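Local coordinates for PaaX domain-containing protein, C-domain protein (Mycobacterium tuberculosis, PDB 3KFW) that is of unknown function but, with a PaaX-like helix-turn-helix region, probably binds DNA and may act as a transcriptional repressor, at residues T4-V9 with D64-R69; L10-G15 with S24-L29. One frame throughout, in Å; residues are numbered along the deposited sequence.

Overall arrangement
Both interactions lie in the N-terminal PaaX-like region, on the same side of the chain's centre and about 11 Å apart between their centres. They share helix 5-13: its first half faces helix 64-77 in interaction 1, and its second half faces helix 23-30 in interaction 2. Along the chain the segments come in the order 4-9, 10-15, 24-29 and 64-69, so the local pair lies within the span bridged by the longer-range one. Leu66 CD2 and Leu10 CD2 join the two by packing 3.8 Å apart. Helix 5-13 thus packs on both helix 23-30 and helix 64-77, and holds them together within the probable DNA-binding region.

Interaction 1: T4-V9 with D64-R69; sequences TARSVV and DRLLAR
Arg6 reaches across to Leu66 and Arg69, joining the first helix of what the order of helices and strands suggests is a winged helix-turn-helix to helix 64-77, which follows the two-stranded hairpin 53-62. The contact is slight, burying 84 Å² in all, and no hydrogen bond crosses it. Arg6 spans the gap with a nearly straight chain: CG stands anti to the backbone N (chi1 160°), and the chain stays extended as far as NE. Its guanidinium edge meets that of Arg69, with Arg6 NH2 and Arg69 NH1 3.4 Å apart and the two planes 29° from each other. Both atoms are donors, so this is a like-charge approach, not a bond. The side chain of Arg69 gets there by bending at chi2 and chi3, and it crosses Arg6 at about a right angle. Leu66 adds a distant van der Waals touch, its CD2 lying 4.5 Å from Arg6 NH2 and oblique to the guanidinium.

The charge of Arg6 has its main partner elsewhere: Arg6 NH1 forms a salt bridge with Asp52 OD2, which probably makes the nearness of Arg69 tolerable. Leu66 also packs on Asp52, so that residue touches both helices. On the helix of Arg6, Val9 packs against Leu40 and Met47 of helix 37-49, and Thr4, at the N-cap position, packs on Val186 of the second subunit. Helix 64-77 has its own tie to the chain just ahead of the hairpin, made by Arg65 NH2, which is hydrogen-bonded to Ala50 O.

Interaction 2: L10-G15 with S24-L29; sequences LSVLLG and SELIQL
Val12 O and Leu14 O are both hydrogen-bonded to a single donor atom, Arg230 NH2, which ties the end of helix 5-13 to helix 212-234. Leu29 O, on the partner helix, accepts a hydrogen bond from Arg229 NH2 of the same long helix. Between the two helices the contact itself is purely apolar and buried. Val12 carries much of it: with CG1 anti to the backbone N (chi1 170°), this methyl is delivered to Leu29, 3.6 Å from Leu29 CB and 3.9 Å from Leu29 CD1, while the two side chains run at a slant to each other. Leu13 and Leu26 instead meet at about a right angle through their ends, Leu13 CD2 lying 3.7 Å from Leu26 CD2. Val12 CG1 also comes within 4.2 Å of Leu26 CD2, linking the two pairs. Beyond them, Leu26 packs on Leu44 of helix 37-49 and on Tyr60, Leu13 on Leu62 of the same strand 59-62, and Val12 on Met226. Such a core, where the first helix backs the helices 23-30 and 37-49, with strand 59-62 of the hairpin packed against it, is typical of the winged helix-turn-helix fold.

Interaction 1: T4-V9 with D64-R69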
ATOM      1  N   THR A   4      -7.569  37.858  17.539  1.00 45.00           N
ATOM      2  CA  THR A   4      -8.789  38.390  16.888  1.00 43.70           C
ATOM      3  C   THR A   4      -9.834  38.483  17.937  1.00 42.72           C
ATOM      4  O   THR A   4      -9.795  37.690  18.864  1.00 43.36           O
ATOM      5  CB  THR A   4      -9.347  37.503  15.711  1.00 43.72           C
ATOM      6  OG1 THR A   4     -10.124  36.406  16.227  1.00 41.35           O
ATOM      7  CG2 THR A   4      -8.217  37.004  14.802  1.00 44.41           C
ATOM      8  N   ALA A   5     -10.761  39.430  17.773  1.00 41.45           N
ATOM      9  CA  ALA A   5     -11.781  39.762  18.770  1.00 41.19           C
ATOM     10  C   ALA A   5     -12.455  38.550  19.448  1.00 40.80           C
ATOM     11  O   ALA A   5     -12.471  38.447  20.661  1.00 41.67           O
ATOM     12  CB  ALA A   5     -12.831  40.698  18.171  1.00 40.50           C
ATOM     13  N   ARG A   6     -12.985  37.630  18.656  1.00 40.50           N
ATOM     14  CA  ARG A   6     -13.632  36.439  19.162  1.00 40.59           C
ATOM     15  C   ARG A   6     -12.706  35.570  20.047  1.00 39.93           C
ATOM     16  O   ARG A   6     -13.018  35.275  21.202  1.00 39.75           O
ATOM     17  CB  ARG A   6     -14.225  35.630  17.993  1.00 41.27           C
ATOM     18  CG  ARG A   6     -14.465  34.195  18.387  1.00 44.66           C
ATOM     19  CD  ARG A   6     -15.348  33.386  17.484  1.00 46.96           C
ATOM     20  NE  ARG A   6     -15.008  32.001  17.787  1.00 50.53           N
ATOM     21  CZ  ARG A   6     -15.843  30.977  17.735  1.00 52.10           C
ATOM     22  NH1 ARG A   6     -17.103  31.170  17.384  1.00 51.89           N
ATOM     23  NH2 ARG A   6     -15.399  29.755  18.033  1.00 53.72           N
ATOM     24  N   SER A   7     -11.556  35.180  19.507  1.00 39.47           N
ATOM     25  CA  SER A   7     -10.665  34.317  20.244  1.00 38.68           C
ATOM     26  C   SER A   7     -10.065  35.000  21.479  1.00 38.36           C
ATOM     27  O   SER A   7      -9.756  34.324  22.466  1.00 38.52           O
ATOM     28  CB  SER A   7      -9.626  33.654  19.332  1.00 37.93           C
ATOM     29  OG  SER A   7      -8.427  34.380  19.314  1.00 37.95           O
ATOM     30  N   VAL A   8      -9.931  36.321  21.469  1.00 37.92           N
ATOM     31  CA  VAL A   8      -9.550  36.956  22.727  1.00 37.89           C
ATOM     32  C   VAL A   8     -10.649  37.101  23.766  1.00 38.49           C
ATOM     33  O   VAL A   8     -10.307  37.042  24.959  1.00 38.01           O
ATOM     34  CB  VAL A   8      -8.711  38.254  22.634  1.00 38.72           C
ATOM     35  CG1 VAL A   8      -8.203  38.577  21.202  1.00 38.28           C
ATOM     36  CG2 VAL A   8      -9.426  39.422  23.304  1.00 36.62           C
ATOM     37  N   VAL A   9     -11.939  37.274  23.375  1.00 38.35           N
ATOM     38  CA  VAL A   9     -12.994  37.190  24.423  1.00 38.61           C
ATOM     39  C   VAL A   9     -13.107  35.767  24.921  1.00 38.55           C
ATOM     40  O   VAL A   9     -13.347  35.568  26.096  1.00 40.08           O
ATOM     41  CB  VAL A   9     -14.406  37.868  24.141  1.00 38.89           C
ATOM     42  CG1 VAL A   9     -14.301  38.975  23.096  1.00 38.57           C
ATOM     43  CG2 VAL A   9     -15.508  36.857  23.809  1.00 37.86           C
ATOM     44  N   ASP A  64     -23.505  27.040  26.130  1.00 43.76           N
ATOM     45  CA  ASP A  64     -23.356  25.646  26.547  1.00 45.55           C
ATOM     46  C   ASP A  64     -22.582  24.769  25.547  1.00 46.09           C
ATOM     47  O   ASP A  64     -21.767  23.934  25.966  1.00 46.02           O
ATOM     48  CB  ASP A  64     -24.690  25.020  26.964  1.00 46.19           C
ATOM     49  CG  ASP A  64     -25.041  25.303  28.445  1.00 49.21           C
ATOM     50  OD1 ASP A  64     -24.158  25.107  29.327  1.00 51.08           O
ATOM     51  OD2 ASP A  64     -26.202  25.710  28.736  1.00 52.18           O
ATOM     52  N   ARG A  65     -22.790  24.991  24.244  1.00 46.50           N
ATOM     53  CA  ARG A  65     -22.025  24.269  23.211  1.00 46.73           C
ATOM     54  C   ARG A  65     -20.562  24.749  22.999  1.00 45.90           C
ATOM     55  O   ARG A  65     -19.712  23.963  22.565  1.00 45.95           O
ATOM     56  CB  ARG A  65     -22.810  24.141  21.884  1.00 47.28           C
ATOM     57  CG  ARG A  65     -22.419  25.108  20.756  1.00 50.13           C
ATOM     58  CD  ARG A  65     -23.411  25.018  19.563  1.00 54.91           C
ATOM     59  NE  ARG A  65     -23.059  25.949  18.481  1.00 57.48           N
ATOM     60  CZ  ARG A  65     -23.687  27.098  18.210  1.00 58.20           C
ATOM     61  NH1 ARG A  65     -24.737  27.494  18.929  1.00 56.66           N
ATOM     62  NH2 ARG A  65     -23.256  27.855  17.205  1.00 58.52           N
ATOM     63  N   LEU A  66     -20.262  26.009  23.318  1.00 44.87           N
ATOM     64  CA  LEU A  66     -18.859  26.444  23.376  1.00 43.91           C
ATOM     65  C   LEU A  66     -18.148  25.918  24.605  1.00 43.38           C
ATOM     66  O   LEU A  66     -16.963  25.542  24.542  1.00 43.24           O
ATOM     67  CB  LEU A  66     -18.695  27.946  23.272  1.00 43.32           C
ATOM     68  CG  LEU A  66     -17.961  28.270  21.979  1.00 45.71           C
ATOM     69  CD1 LEU A  66     -18.648  27.664  20.714  1.00 46.55           C
ATOM     70  CD2 LEU A  66     -17.753  29.755  21.844  1.00 47.24           C
ATOM     71  N   LEU A  67     -18.910  25.859  25.694  1.00 42.32           N
ATOM     72  CA  LEU A  67     -18.450  25.336  26.964  1.00 41.78           C
ATOM     73  C   LEU A  67     -18.062  23.839  26.917  1.00 41.65           C
ATOM     74  O   LEU A  67     -16.994  23.456  27.412  1.00 40.95           O
ATOM     75  CB  LEU A  67     -19.515  25.591  28.030  1.00 40.95           C
ATOM     76  CG  LEU A  67     -19.030  25.396  29.454  1.00 41.18           C
ATOM     77  CD1 LEU A  67     -18.104  26.540  29.832  1.00 38.85           C
ATOM     78  CD2 LEU A  67     -20.215  25.229  30.447  1.00 42.55           C
ATOM     79  N   ALA A  68     -18.945  23.027  26.329  1.00 41.51           N
ATOM     80  CA  ALA A  68     -18.696  21.612  26.047  1.00 42.25           C
ATOM     81  C   ALA A  68     -17.563  21.405  25.045  1.00 42.67           C
ATOM     82  O   ALA A  68     -16.863  20.406  25.135  1.00 42.74           O
ATOM     83  CB  ALA A  68     -19.977  20.896  25.563  1.00 41.63           C
ATOM     84  N   ARG A  69     -17.406  22.336  24.099  1.00 43.76           N
ATOM     85  CA  ARG A  69     -16.238  22.370  23.184  1.00 44.97           C
ATOM     86  C   ARG A  69     -14.937  22.673  23.941  1.00 44.46           C
ATOM     87  O   ARG A  69     -13.924  22.069  23.664  1.00 44.53           O
ATOM     88  CB  ARG A  69     -16.465  23.375  22.013  1.00 45.90           C
ATOM     89  CG  ARG A  69     -15.198  24.178  21.503  1.00 47.45           C
ATOM     90  CD  ARG A  69     -14.776  23.888  20.048  1.00 50.24           C
ATOM     91  NE  ARG A  69     -15.818  24.215  19.062  1.00 53.63           N
ATOM     92  CZ  ARG A  69     -16.165  25.449  18.663  1.00 55.31           C
ATOM     93  NH1 ARG A  69     -15.565  26.539  19.151  1.00 56.64           N
ATOM     94  NH2 ARG A  69     -17.130  25.598  17.762  1.00 54.85           N
TER

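Interaction 2: L10-G15 with S24-L29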
ATOM      1  N   LEU A  10     -12.868  34.771  24.068  1.00 38.46           N
ATOM      2  CA  LEU A  10     -12.774  33.402  24.598  1.00 38.89           C
ATOM      3  C   LEU A  10     -11.731  33.268  25.717  1.00 37.99           C
ATOM      4  O   LEU A  10     -12.058  32.786  26.785  1.00 37.38           O
ATOM      5  CB  LEU A  10     -12.556  32.337  23.518  1.00 38.73           C
ATOM      6  CG  LEU A  10     -13.762  32.080  22.594  1.00 41.57           C
ATOM      7  CD1 LEU A  10     -13.534  30.831  21.662  1.00 41.59           C
ATOM      8  CD2 LEU A  10     -15.083  31.971  23.358  1.00 39.73           C
ATOM      9  N   SER A  11     -10.498  33.694  25.470  1.00 37.98           N
ATOM     10  CA  SER A  11      -9.445  33.622  26.485  1.00 38.28           C
ATOM     11  C   SER A  11      -9.761  34.436  27.717  1.00 37.81           C
ATOM     12  O   SER A  11      -9.502  34.011  28.811  1.00 38.20           O
ATOM     13  CB  SER A  11      -8.124  34.056  25.909  1.00 38.17           C
ATOM     14  OG  SER A  11      -7.541  32.942  25.248  1.00 42.01           O
ATOM     15  N   VAL A  12     -10.365  35.597  27.546  1.00 38.04           N
ATOM     16  CA  VAL A  12     -10.675  36.431  28.694  1.00 38.81           C
ATOM     17  C   VAL A  12     -11.768  35.782  29.568  1.00 39.95           C
ATOM     18  O   VAL A  12     -11.789  35.951  30.794  1.00 41.09           O
ATOM     19  CB  VAL A  12     -11.027  37.870  28.216  1.00 39.37           C
ATOM     20  CG1 VAL A  12     -11.598  38.695  29.341  1.00 39.37           C
ATOM     21  CG2 VAL A  12      -9.745  38.566  27.615  1.00 36.43           C
ATOM     22  N   LEU A  13     -12.649  35.002  28.946  1.00 39.96           N
ATOM     23  CA  LEU A  13     -13.679  34.297  29.681  1.00 41.33           C
ATOM     24  C   LEU A  13     -13.314  32.893  30.173  1.00 41.42           C
ATOM     25  O   LEU A  13     -14.053  32.280  30.918  1.00 43.44           O
ATOM     26  CB  LEU A  13     -15.058  34.341  28.931  1.00 40.69           C
ATOM     27  CG  LEU A  13     -15.544  35.777  28.658  1.00 40.83           C
ATOM     28  CD1 LEU A  13     -16.714  35.789  27.715  1.00 37.99           C
ATOM     29  CD2 LEU A  13     -15.899  36.449  29.991  1.00 38.36           C
ATOM     30  N   LEU A  14     -12.175  32.388  29.781  1.00 42.90           N
ATOM     31  CA  LEU A  14     -11.702  31.089  30.266  1.00 43.81           C
ATOM     32  C   LEU A  14     -11.937  30.891  31.779  1.00 43.34           C
ATOM     33  O   LEU A  14     -11.421  31.655  32.634  1.00 41.85           O
ATOM     34  CB  LEU A  14     -10.230  30.943  29.891  1.00 44.29           C
ATOM     35  CG  LEU A  14      -9.745  29.692  29.158  1.00 47.84           C
ATOM     36  CD1 LEU A  14     -10.637  29.274  27.977  1.00 50.55           C
ATOM     37  CD2 LEU A  14      -8.303  29.981  28.657  1.00 50.30           C
ATOM     38  N   GLY A  15     -12.788  29.894  32.078  1.00 43.51           N
ATOM     39  CA  GLY A  15     -13.096  29.482  33.437  1.00 42.62           C
ATOM     40  C   GLY A  15     -14.066  30.395  34.164  1.00 43.37           C
ATOM     41  O   GLY A  15     -14.311  30.192  35.356  1.00 43.35           O
ATOM     42  N   SER A  24     -18.872  46.431  30.065  1.00 44.43           N
ATOM     43  CA  SER A  24     -17.894  47.289  30.696  1.00 45.19           C
ATOM     44  C   SER A  24     -16.654  46.516  31.102  1.00 45.63           C
ATOM     45  O   SER A  24     -15.539  46.973  30.882  1.00 46.43           O
ATOM     46  CB  SER A  24     -18.486  47.944  31.940  1.00 45.53           C
ATOM     47  OG  SER A  24     -17.430  48.447  32.754  1.00 47.33           O
ATOM     48  N   GLU A  25     -16.852  45.351  31.700  1.00 46.10           N
ATOM     49  CA  GLU A  25     -15.751  44.553  32.238  1.00 46.28           C
ATOM     50  C   GLU A  25     -14.902  43.974  31.095  1.00 45.66           C
ATOM     51  O   GLU A  25     -13.671  44.020  31.133  1.00 45.53           O
ATOM     52  CB  GLU A  25     -16.285  43.460  33.185  1.00 46.83           C
ATOM     53  CG  GLU A  25     -16.883  43.976  34.531  1.00 49.12           C
ATOM     54  CD  GLU A  25     -17.976  43.031  35.111  1.00 57.49           C
ATOM     55  OE1 GLU A  25     -18.231  41.921  34.567  1.00 59.83           O
ATOM     56  OE2 GLU A  25     -18.612  43.399  36.124  1.00 59.84           O
ATOM     57  N   LEU A  26     -15.572  43.466  30.067  1.00 45.18           N
ATOM     58  CA  LEU A  26     -14.918  43.000  28.860  1.00 44.82           C
ATOM     59  C   LEU A  26     -14.215  44.145  28.146  1.00 45.23           C
ATOM     60  O   LEU A  26     -13.106  43.970  27.668  1.00 45.16           O
ATOM     61  CB  LEU A  26     -15.902  42.265  27.932  1.00 45.01           C
ATOM     62  CG  LEU A  26     -16.556  40.956  28.482  1.00 43.95           C
ATOM     63  CD1 LEU A  26     -17.671  40.402  27.618  1.00 40.53           C
ATOM     64  CD2 LEU A  26     -15.525  39.886  28.641  1.00 43.87           C
ATOM     65  N   ILE A  27     -14.821  45.331  28.100  1.00 45.85           N
ATOM     66  CA  ILE A  27     -14.106  46.501  27.526  1.00 46.12           C
ATOM     67  C   ILE A  27     -12.768  46.690  28.251  1.00 46.13           C
ATOM     68  O   ILE A  27     -11.738  46.898  27.609  1.00 46.84           O
ATOM     69  CB  ILE A  27     -14.935  47.819  27.551  1.00 45.62           C
ATOM     70  CG1 ILE A  27     -16.007  47.818  26.460  1.00 45.20           C
ATOM     71  CG2 ILE A  27     -14.028  49.022  27.355  1.00 45.67           C
ATOM     72  CD1 ILE A  27     -17.240  48.752  26.768  1.00 46.09           C
ATOM     73  N   GLN A  28     -12.786  46.575  29.579  1.00 45.98           N
ATOM     74  CA  GLN A  28     -11.578  46.732  30.389  1.00 46.02           C
ATOM     75  C   GLN A  28     -10.539  45.626  30.193  1.00 45.65           C
ATOM     76  O   GLN A  28      -9.372  45.902  30.028  1.00 45.74           O
ATOM     77  CB  GLN A  28     -11.949  46.895  31.860  1.00 46.06           C
ATOM     78  CG  GLN A  28     -12.701  48.189  32.088  1.00 48.15           C
ATOM     79  CD  GLN A  28     -13.262  48.343  33.491  1.00 51.71           C
ATOM     80  OE1 GLN A  28     -12.708  49.091  34.300  1.00 51.15           O
ATOM     81  NE2 GLN A  28     -14.389  47.655  33.783  1.00 53.96           N
ATOM     82  N   LEU A  29     -10.973  44.378  30.166  1.00 45.71           N
ATOM     83  CA  LEU A  29     -10.050  43.251  30.037  1.00 45.50           C
ATOM     84  C   LEU A  29      -9.545  43.071  28.612  1.00 45.90           C
ATOM     85  O   LEU A  29      -8.529  42.412  28.370  1.00 45.52           O
ATOM     86  CB  LEU A  29     -10.752  41.973  30.483  1.00 45.11           C
ATOM     87  CG  LEU A  29     -11.081  41.874  31.980  1.00 45.43           C
ATOM     88  CD1 LEU A  29     -12.366  41.045  32.318  1.00 40.91           C
ATOM     89  CD2 LEU A  29      -9.845  41.341  32.683  1.00 46.39           C
TER